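Local coordinates for uncharacterized protein (Enterococcus faecalis, PDB 3D3Y) that is of unknown function but is related to the M16 metallopeptidases, carries a domain of their inactive type and may bind a metal ion, at residues G83-F88 with G229-F234; V29-R34 with K194-D199. All blocks are in the same frame, centred on the assembly; numbering follows the deposited sequence.

Contacts 1 and 2 sit on neighbouring strands of one mixed six-stranded sheet, one strand meeting a loop and the other the end of a helix, their centres about 11 Å apart. Contact 1 sets the start of strand 85-95 against the loop 229-234; contact 2 sets the end of strand 24-34 against the close of helix 185-198. The two strands are antiparallel, and backbone pairs Phe88 with Phe31 and His86 with Thr33 tie them together. Along the chain the order is 29-34, 83-88, 194-199, 229-234, so the contacts interlock. The loop 229-234 precedes strand 244-251 of the second, five-stranded sheet, so contact 1 bears on the link between the two sheets and contact 2 on the first.

Contact 1 (G83-F88 with G229-F234); sequences GNQHWF and GKAAIF
Gly83 and Asn84 meet Phe234 and Ile233 with CA atoms 4.7 and 5.1 Å apart, and the two chains run roughly antiparallel, their end-to-end directions 143° apart. Asn84 N donates to Ile233 O at 2.6 Å, from above the carbonyl plane. The same oxygen receives a CA-H...O contact from Gly83, whose positive phi of 58° turns the chain here and whose lack of a side chain allows the close approach. Asn84 CB lies 3.3 Å from Ala232 O, a carbonyl oxygen buried without a polar partner, and Asn84 OD1 is held by Gln169. Beyond this the backbones diverge and Gln85 bridges them. With CG beside its own backbone N and the chain extended beyond it, the amide reaches Ala231 O, NE2 to O 2.8 Å, the acceptor lying near the amide plane while the donor is tilted from the carbonyl plane. The amide oxygen lies at the edge of the indole, in its plane: Trp87 NE1 gives a nearly straight bond (170°) to Gln85 OE1 at 3.0 Å, on a lone pair. Asn32 ND2 is a second donor to that oxygen. Ile233 lies across the amide, its CD1 3.5 Å from Gln85 OE1 and also at the edge of the Trp87 ring, while its CG2 rests over the centre of the Phe234 ring. Lys230 passes by with its CB and carries its ammonium on to Asp202. Oxygen and nitrogen of the Gln85 amide are thus bonded in opposite roles, which fixes its flip and joins the irregular loop 229-234 to strand 85-95.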
ATOM      1  N   GLY A  83       2.139  -0.621   7.257  1.00 34.26           N
ATOM      2  CA  GLY A  83       2.731  -0.682   8.586  1.00 33.76           C
ATOM      3  C   GLY A  83       3.528  -1.968   8.709  1.00 34.21           C
ATOM      4  O   GLY A  83       4.377  -2.266   7.848  1.00 35.35           O
ATOM      5  N   ASN A  84       3.275  -2.714   9.777  1.00 34.13           N
ATOM      6  CA  ASN A  84       3.923  -3.993   9.984  1.00 34.12           C
ATOM      7  C   ASN A  84       3.174  -5.212   9.408  1.00 33.39           C
ATOM      8  O   ASN A  84       3.481  -6.351   9.761  1.00 33.11           O
ATOM      9  CB  ASN A  84       4.187  -4.213  11.468  1.00 35.07           C
ATOM     10  CG  ASN A  84       5.435  -5.019  11.699  1.00 38.53           C
ATOM     11  OD1 ASN A  84       6.499  -4.730  11.100  1.00 45.05           O
ATOM     12  ND2 ASN A  84       5.336  -6.042  12.535  1.00 41.72           N
ATOM     13  N   GLN A  85       2.208  -4.969   8.519  1.00 32.66           N
ATOM     14  CA  GLN A  85       1.385  -6.045   7.910  1.00 31.46           C
ATOM     15  C   GLN A  85       1.652  -6.140   6.417  1.00 31.84           C
ATOM     16  O   GLN A  85       2.059  -5.167   5.772  1.00 30.98           O
ATOM     17  CB  GLN A  85      -0.107  -5.775   8.146  1.00 31.29           C
ATOM     18  CG  GLN A  85      -0.525  -5.921   9.596  1.00 30.55           C
ATOM     19  CD  GLN A  85      -1.943  -5.450   9.866  1.00 31.12           C
ATOM     20  OE1 GLN A  85      -2.692  -5.115   8.947  1.00 29.73           O
ATOM     21  NE2 GLN A  85      -2.321  -5.426  11.150  1.00 30.15           N
ATOM     22  N   HIS A  86       1.456  -7.333   5.872  1.00 31.90           N
ATOM     23  CA  HIS A  86       1.539  -7.524   4.434  1.00 31.96           C
ATOM     24  C   HIS A  86       0.206  -8.190   4.059  1.00 32.03           C
ATOM     25  O   HIS A  86      -0.253  -9.155   4.729  1.00 32.49           O
ATOM     26  CB  HIS A  86       2.768  -8.392   4.050  1.00 31.78           C
ATOM     27  CG  HIS A  86       3.064  -8.398   2.577  1.00 30.14           C
ATOM     28  ND1 HIS A  86       2.537  -9.334   1.714  1.00 31.53           N
ATOM     29  CD2 HIS A  86       3.808  -7.561   1.816  1.00 32.20           C
ATOM     30  CE1 HIS A  86       2.951  -9.079   0.481  1.00 32.50           C
ATOM     31  NE2 HIS A  86       3.725  -8.004   0.516  1.00 31.94           N
ATOM     32  N   TRP A  87      -0.443  -7.630   3.044  1.00 31.64           N
ATOM     33  CA  TRP A  87      -1.801  -8.006   2.686  1.00 31.83           C
ATOM     34  C   TRP A  87      -1.783  -8.712   1.321  1.00 32.50           C
ATOM     35  O   TRP A  87      -1.142  -8.250   0.390  1.00 33.38           O
ATOM     36  CB  TRP A  87      -2.675  -6.731   2.575  1.00 31.44           C
ATOM     37  CG  TRP A  87      -2.843  -5.865   3.839  1.00 30.61           C
ATOM     38  CD1 TRP A  87      -2.490  -6.175   5.138  1.00 31.80           C
ATOM     39  CD2 TRP A  87      -3.496  -4.595   3.893  1.00 30.53           C
ATOM     40  NE1 TRP A  87      -2.858  -5.126   5.993  1.00 29.77           N
ATOM     41  CE2 TRP A  87      -3.479  -4.156   5.246  1.00 32.23           C
ATOM     42  CE3 TRP A  87      -4.106  -3.773   2.916  1.00 32.26           C
ATOM     43  CZ2 TRP A  87      -4.045  -2.934   5.647  1.00 32.64           C
ATOM     44  CZ3 TRP A  87      -4.670  -2.536   3.321  1.00 31.75           C
ATOM     45  CH2 TRP A  87      -4.625  -2.134   4.676  1.00 31.06           C
ATOM     46  N   PHE A  88      -2.546  -9.800   1.199  1.00 32.61           N
ATOM     47  CA  PHE A  88      -2.700 -10.556  -0.051  1.00 31.89           C
ATOM     48  C   PHE A  88      -4.185 -10.426  -0.371  1.00 32.01           C
ATOM     49  O   PHE A  88      -5.034 -10.838   0.419  1.00 31.86           O
ATOM     50  CB  PHE A  88      -2.281 -11.992   0.183  1.00 31.58           C
ATOM     51  CG  PHE A  88      -2.397 -12.903  -1.012  1.00 32.23           C
ATOM     52  CD1 PHE A  88      -1.243 -13.307  -1.694  1.00 32.12           C
ATOM     53  CD2 PHE A  88      -3.642 -13.434  -1.408  1.00 32.27           C
ATOM     54  CE1 PHE A  88      -1.326 -14.216  -2.754  1.00 30.79           C
ATOM     55  CE2 PHE A  88      -3.750 -14.334  -2.488  1.00 32.39           C
ATOM     56  CZ  PHE A  88      -2.575 -14.719  -3.177  1.00 30.87           C
ATOM     57  N   GLY A 229      -6.112 -12.888  16.411  1.00 35.18           N
ATOM     58  CA  GLY A 229      -5.250 -11.705  16.486  1.00 35.07           C
ATOM     59  C   GLY A 229      -4.397 -11.458  15.242  1.00 34.91           C
ATOM     60  O   GLY A 229      -3.690 -12.341  14.769  1.00 34.67           O
ATOM     61  N   LYS A 230      -4.447 -10.242  14.712  1.00 34.92           N
ATOM     62  CA  LYS A 230      -3.544  -9.858  13.618  1.00 34.38           C
ATOM     63  C   LYS A 230      -2.201  -9.346  14.168  1.00 35.03           C
ATOM     64  O   LYS A 230      -2.119  -8.928  15.322  1.00 34.79           O
ATOM     65  CB  LYS A 230      -4.195  -8.759  12.775  1.00 34.60           C
ATOM     66  CG  LYS A 230      -5.416  -9.243  11.977  1.00 36.34           C
ATOM     67  CD  LYS A 230      -5.973  -8.136  11.098  1.00 33.82           C
ATOM     68  CE  LYS A 230      -7.096  -8.634  10.209  1.00 36.21           C
ATOM     69  NZ  LYS A 230      -8.370  -8.869  10.957  1.00 33.84           N
ATOM     70  N   ALA A 231      -1.162  -9.380  13.344  1.00 34.97           N
ATOM     71  CA  ALA A 231       0.074  -8.620  13.610  1.00 36.39           C
ATOM     72  C   ALA A 231      -0.260  -7.155  13.976  1.00 36.78           C
ATOM     73  O   ALA A 231      -1.252  -6.595  13.479  1.00 35.70           O
ATOM     74  CB  ALA A 231       0.989  -8.644  12.378  1.00 35.12           C
ATOM     75  N   ALA A 232       0.579  -6.534  14.811  1.00 37.65           N
ATOM     76  CA  ALA A 232       0.443  -5.109  15.112  1.00 38.65           C
ATOM     77  C   ALA A 232       0.504  -4.331  13.809  1.00 39.33           C
ATOM     78  O   ALA A 232       1.316  -4.634  12.937  1.00 40.21           O
ATOM     79  CB  ALA A 232       1.515  -4.659  16.044  1.00 39.53           C
ATOM     80  N   ILE A 233      -0.382  -3.360  13.633  1.00 38.57           N
ATOM     81  CA  ILE A 233      -0.374  -2.659  12.360  1.00 38.81           C
ATOM     82  C   ILE A 233       0.808  -1.672  12.239  1.00 38.18           C
ATOM     83  O   ILE A 233       1.442  -1.588  11.182  1.00 40.09           O
ATOM     84  CB  ILE A 233      -1.729  -1.988  12.001  1.00 38.38           C
ATOM     85  CG1 ILE A 233      -1.585  -1.309  10.628  1.00 41.22           C
ATOM     86  CG2 ILE A 233      -2.164  -0.999  13.059  1.00 39.35           C
ATOM     87  CD1 ILE A 233      -2.547  -1.706   9.561  1.00 35.18           C
ATOM     88  N   PHE A 234       1.099  -0.938  13.304  1.00 35.80           N
ATOM     89  CA  PHE A 234       2.051   0.152  13.207  1.00 34.66           C
ATOM     90  C   PHE A 234       3.462  -0.397  13.315  1.00 34.72           C
ATOM     91  O   PHE A 234       3.694  -1.420  13.989  1.00 33.88           O
ATOM     92  CB  PHE A 234       1.815   1.215  14.292  1.00 33.77           C
ATOM     93  CG  PHE A 234       0.504   1.948  14.157  1.00 33.61           C
ATOM     94  CD1 PHE A 234       0.032   2.362  12.913  1.00 31.52           C
ATOM     95  CD2 PHE A 234      -0.255   2.232  15.283  1.00 35.56           C
ATOM     96  CE1 PHE A 234      -1.200   3.058  12.786  1.00 32.40           C
ATOM     97  CE2 PHE A 234      -1.491   2.937  15.169  1.00 36.11           C
ATOM     98  CZ  PHE A 234      -1.948   3.346  13.911  1.00 31.45           C
TER

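Contact 2 (V29-R34 with K194-D199); sequences VRFNTR and KMLAED
Phe31 and Met195, a selenomethionine, meet in the tightly packed part of this contact. The methyl CE stands over the centre of the Phe31 ring, 4.0 Å from the centroid and only 10° off the ring normal, a CH-pi contact; SE lies obliquely, which makes the pair a Met-aromatic contact as well. The side chain gets there by staying extended through chi2 and bending at chi3 (83°), so that CE folds over the ring while CG packs against the ring atom CD1. Leu196 comes to the ring from another direction: its CD1 meets the edge at Phe31 CE1, 4.0 Å away and near the ring plane. Asp199, the first residue to leave the helical conformation, completes the close fit. It directs CB toward the strand and lays its carboxylate along Phe31 and Thr33, with no direct hydrogen bond between them: OD2 lies 3.3 Å from Phe31 CB, and Asp199 CB is 3.5 Å from Asn32 O. OD2 is paired in a salt bridge with Arg43, which would be expected to stabilise the carboxylate as an anion. The Thr33 side is looser. There Thr33 OG1 and Asp199 OD1 stand 3.6 Å apart and a water joins them, 2.7 Å from Asp199 OD1, to which it donates, and 2.6 Å from Thr33 OG1. Thr33 turns OG1 anti to its backbone N (chi1 -161°), the orientation in which it meets this water. Helix 40-52 supplies Arg43 and, with Leu46, also touches Met195, while Ile117 and Phe118 of helix 105-118 touch Leu196. Past Asp199 the chain enters strand 200-207, which pairs with strand 24-34 through Asn32 and Gln200, so the helix end packs on the sheet just before its own chain joins it.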
ATOM      1  N   VAL A  29     -11.341 -10.634  -0.652  1.00 33.92           N
ATOM      2  CA  VAL A  29     -10.821 -11.573   0.324  1.00 32.59           C
ATOM      3  C   VAL A  29      -9.394 -11.133   0.671  1.00 33.98           C
ATOM      4  O   VAL A  29      -8.501 -11.113  -0.218  1.00 32.90           O
ATOM      5  CB  VAL A  29     -10.820 -12.997  -0.202  1.00 33.60           C
ATOM      6  CG1 VAL A  29     -10.440 -13.982   0.927  1.00 32.20           C
ATOM      7  CG2 VAL A  29     -12.200 -13.346  -0.799  1.00 33.71           C
ATOM      8  N   ARG A  30      -9.191 -10.743   1.933  1.00 31.74           N
ATOM      9  CA  ARG A  30      -7.888 -10.213   2.331  1.00 32.96           C
ATOM     10  C   ARG A  30      -7.199 -11.111   3.366  1.00 32.25           C
ATOM     11  O   ARG A  30      -7.725 -11.325   4.484  1.00 32.09           O
ATOM     12  CB  ARG A  30      -7.989  -8.746   2.779  1.00 32.04           C
ATOM     13  CG  ARG A  30      -6.640  -8.147   3.241  1.00 34.45           C
ATOM     14  CD  ARG A  30      -6.630  -6.597   3.269  1.00 35.18           C
ATOM     15  NE  ARG A  30      -6.665  -6.014   1.929  1.00 35.15           N
ATOM     16  CZ  ARG A  30      -7.123  -4.791   1.648  1.00 36.87           C
ATOM     17  NH1 ARG A  30      -7.600  -3.990   2.614  1.00 38.59           N
ATOM     18  NH2 ARG A  30      -7.086  -4.358   0.388  1.00 36.61           N
ATOM     19  N   PHE A  31      -6.078 -11.703   2.955  1.00 32.50           N
ATOM     20  CA  PHE A  31      -5.230 -12.491   3.868  1.00 32.64           C
ATOM     21  C   PHE A  31      -4.189 -11.573   4.516  1.00 32.74           C
ATOM     22  O   PHE A  31      -3.481 -10.838   3.842  1.00 32.81           O
ATOM     23  CB  PHE A  31      -4.506 -13.623   3.139  1.00 33.49           C
ATOM     24  CG  PHE A  31      -5.421 -14.660   2.529  1.00 33.11           C
ATOM     25  CD1 PHE A  31      -5.494 -15.946   3.080  1.00 32.37           C
ATOM     26  CD2 PHE A  31      -6.192 -14.354   1.407  1.00 31.30           C
ATOM     27  CE1 PHE A  31      -6.333 -16.913   2.531  1.00 32.21           C
ATOM     28  CE2 PHE A  31      -7.008 -15.314   0.835  1.00 34.06           C
ATOM     29  CZ  PHE A  31      -7.072 -16.606   1.418  1.00 33.75           C
ATOM     30  N   ASN A  32      -4.113 -11.600   5.835  1.00 32.88           N
ATOM     31  CA  ASN A  32      -3.315 -10.630   6.573  1.00 32.62           C
ATOM     32  C   ASN A  32      -2.258 -11.396   7.347  1.00 32.68           C
ATOM     33  O   ASN A  32      -2.585 -12.378   8.026  1.00 32.88           O
ATOM     34  CB  ASN A  32      -4.248  -9.847   7.509  1.00 32.66           C
ATOM     35  CG  ASN A  32      -3.587  -8.614   8.150  1.00 35.03           C
ATOM     36  OD1 ASN A  32      -2.567  -8.711   8.863  1.00 31.49           O
ATOM     37  ND2 ASN A  32      -4.183  -7.454   7.909  1.00 33.55           N
ATOM     38  N   THR A  33      -0.999 -10.960   7.241  1.00 33.09           N
ATOM     39  CA  THR A  33       0.117 -11.580   7.975  1.00 34.01           C
ATOM     40  C   THR A  33       1.106 -10.502   8.424  1.00 34.11           C
ATOM     41  O   THR A  33       1.094  -9.388   7.897  1.00 33.24           O
ATOM     42  CB  THR A  33       0.844 -12.655   7.117  1.00 33.93           C
ATOM     43  OG1 THR A  33       1.606 -13.515   7.978  1.00 36.62           O
ATOM     44  CG2 THR A  33       1.781 -11.997   6.077  1.00 34.12           C
ATOM     45  N   ARG A  34       1.954 -10.824   9.392  1.00 33.57           N
ATOM     46  CA  ARG A  34       3.076  -9.933   9.746  1.00 34.82           C
ATOM     47  C   ARG A  34       4.018  -9.728   8.544  1.00 33.56           C
ATOM     48  O   ARG A  34       4.336 -10.679   7.825  1.00 33.28           O
ATOM     49  CB  ARG A  34       3.846 -10.503  10.959  1.00 35.01           C
ATOM     50  CG  ARG A  34       4.960  -9.604  11.517  1.00 38.06           C
ATOM     51  CD  ARG A  34       5.778 -10.317  12.648  1.00 38.07           C
ATOM     52  NE  ARG A  34       6.689 -11.307  12.060  1.00 46.71           N
ATOM     53  CZ  ARG A  34       7.833 -11.004  11.434  1.00 49.74           C
ATOM     54  NH1 ARG A  34       8.236  -9.743  11.331  1.00 51.65           N
ATOM     55  NH2 ARG A  34       8.590 -11.967  10.916  1.00 52.49           N
ATOM     56  N   LYS A 194       0.695 -22.827   3.833  1.00 35.04           N
ATOM     57  CA  LYS A 194       0.921 -22.077   5.083  1.00 36.56           C
ATOM     58  C   LYS A 194       0.061 -20.791   5.161  1.00 34.73           C
ATOM     59  O   LYS A 194      -0.590 -20.550   6.167  1.00 33.33           O
ATOM     60  CB  LYS A 194       2.419 -21.761   5.269  1.00 37.02           C
ATOM     61  CG  LYS A 194       2.720 -20.941   6.531  1.00 40.53           C
ATOM     62  CD  LYS A 194       4.181 -20.453   6.640  1.00 40.69           C
ATOM     63  CE  LYS A 194       4.557 -20.212   8.109  1.00 44.70           C
ATOM     64  NZ  LYS A 194       4.710 -21.476   8.898  1.00 49.33           N
HETATM   65  N   MSE A 195       0.028 -19.999   4.080  1.00 34.20           N
HETATM   66  CA  MSE A 195      -0.871 -18.847   4.027  1.00 34.40           C
HETATM   67  C   MSE A 195      -2.329 -19.263   4.284  1.00 34.12           C
HETATM   68  O   MSE A 195      -3.007 -18.667   5.120  1.00 33.72           O
HETATM   69  CB  MSE A 195      -0.776 -18.093   2.713  1.00 32.99           C
HETATM   70  CG  MSE A 195      -1.631 -16.802   2.750  1.00 35.32           C
HETATM   71 SE   MSE A 195      -1.538 -15.795   1.124  0.70 34.99          SE
HETATM   72  CE  MSE A 195      -2.853 -16.803   0.162  1.00 33.79           C
ATOM     73  N   LEU A 196      -2.787 -20.320   3.612  1.00 34.54           N
ATOM     74  CA  LEU A 196      -4.183 -20.716   3.718  1.00 35.10           C
ATOM     75  C   LEU A 196      -4.518 -21.142   5.152  1.00 33.79           C
ATOM     76  O   LEU A 196      -5.578 -20.802   5.653  1.00 33.87           O
ATOM     77  CB  LEU A 196      -4.559 -21.795   2.678  1.00 35.03           C
ATOM     78  CG  LEU A 196      -6.073 -22.027   2.423  1.00 37.79           C
ATOM     79  CD1 LEU A 196      -6.851 -20.796   1.948  1.00 37.35           C
ATOM     80  CD2 LEU A 196      -6.373 -23.231   1.500  1.00 38.24           C
ATOM     81  N   ALA A 197      -3.590 -21.834   5.807  1.00 32.81           N
ATOM     82  CA  ALA A 197      -3.804 -22.305   7.172  1.00 32.96           C
ATOM     83  C   ALA A 197      -3.607 -21.263   8.283  1.00 32.92           C
ATOM     84  O   ALA A 197      -4.201 -21.389   9.333  1.00 33.47           O
ATOM     85  CB  ALA A 197      -2.953 -23.538   7.425  1.00 33.01           C
ATOM     86  N   GLU A 198      -2.787 -20.232   8.048  1.00 33.65           N
ATOM     87  CA  GLU A 198      -2.295 -19.346   9.133  1.00 34.01           C
ATOM     88  C   GLU A 198      -2.744 -17.862   9.122  1.00 33.37           C
ATOM     89  O   GLU A 198      -2.802 -17.225  10.175  1.00 33.92           O
ATOM     90  CB  GLU A 198      -0.754 -19.422   9.231  1.00 34.33           C
ATOM     91  CG  GLU A 198      -0.214 -20.856   9.229  1.00 36.68           C
ATOM     92  CD  GLU A 198       1.226 -20.990   9.731  1.00 36.31           C
ATOM     93  OE1 GLU A 198       2.003 -20.004   9.712  1.00 36.80           O
ATOM     94  OE2 GLU A 198       1.575 -22.111  10.125  1.00 40.21           O
ATOM     95  N   ASP A 199      -3.048 -17.309   7.959  1.00 32.58           N
ATOM     96  CA  ASP A 199      -3.298 -15.871   7.881  1.00 33.04           C
ATOM     97  C   ASP A 199      -4.661 -15.545   8.489  1.00 32.88           C
ATOM     98  O   ASP A 199      -5.586 -16.374   8.440  1.00 32.27           O
ATOM     99  CB  ASP A 199      -3.286 -15.376   6.423  1.00 31.92           C
ATOM    100  CG  ASP A 199      -1.869 -15.100   5.857  1.00 33.97           C
ATOM    101  OD1 ASP A 199      -0.825 -15.634   6.341  1.00 33.67           O
ATOM    102  OD2 ASP A 199      -1.819 -14.338   4.848  1.00 34.32           O
TER
HETATM  103  O   HOH W   1       0.179 -15.573   8.808  1.00 29.50           O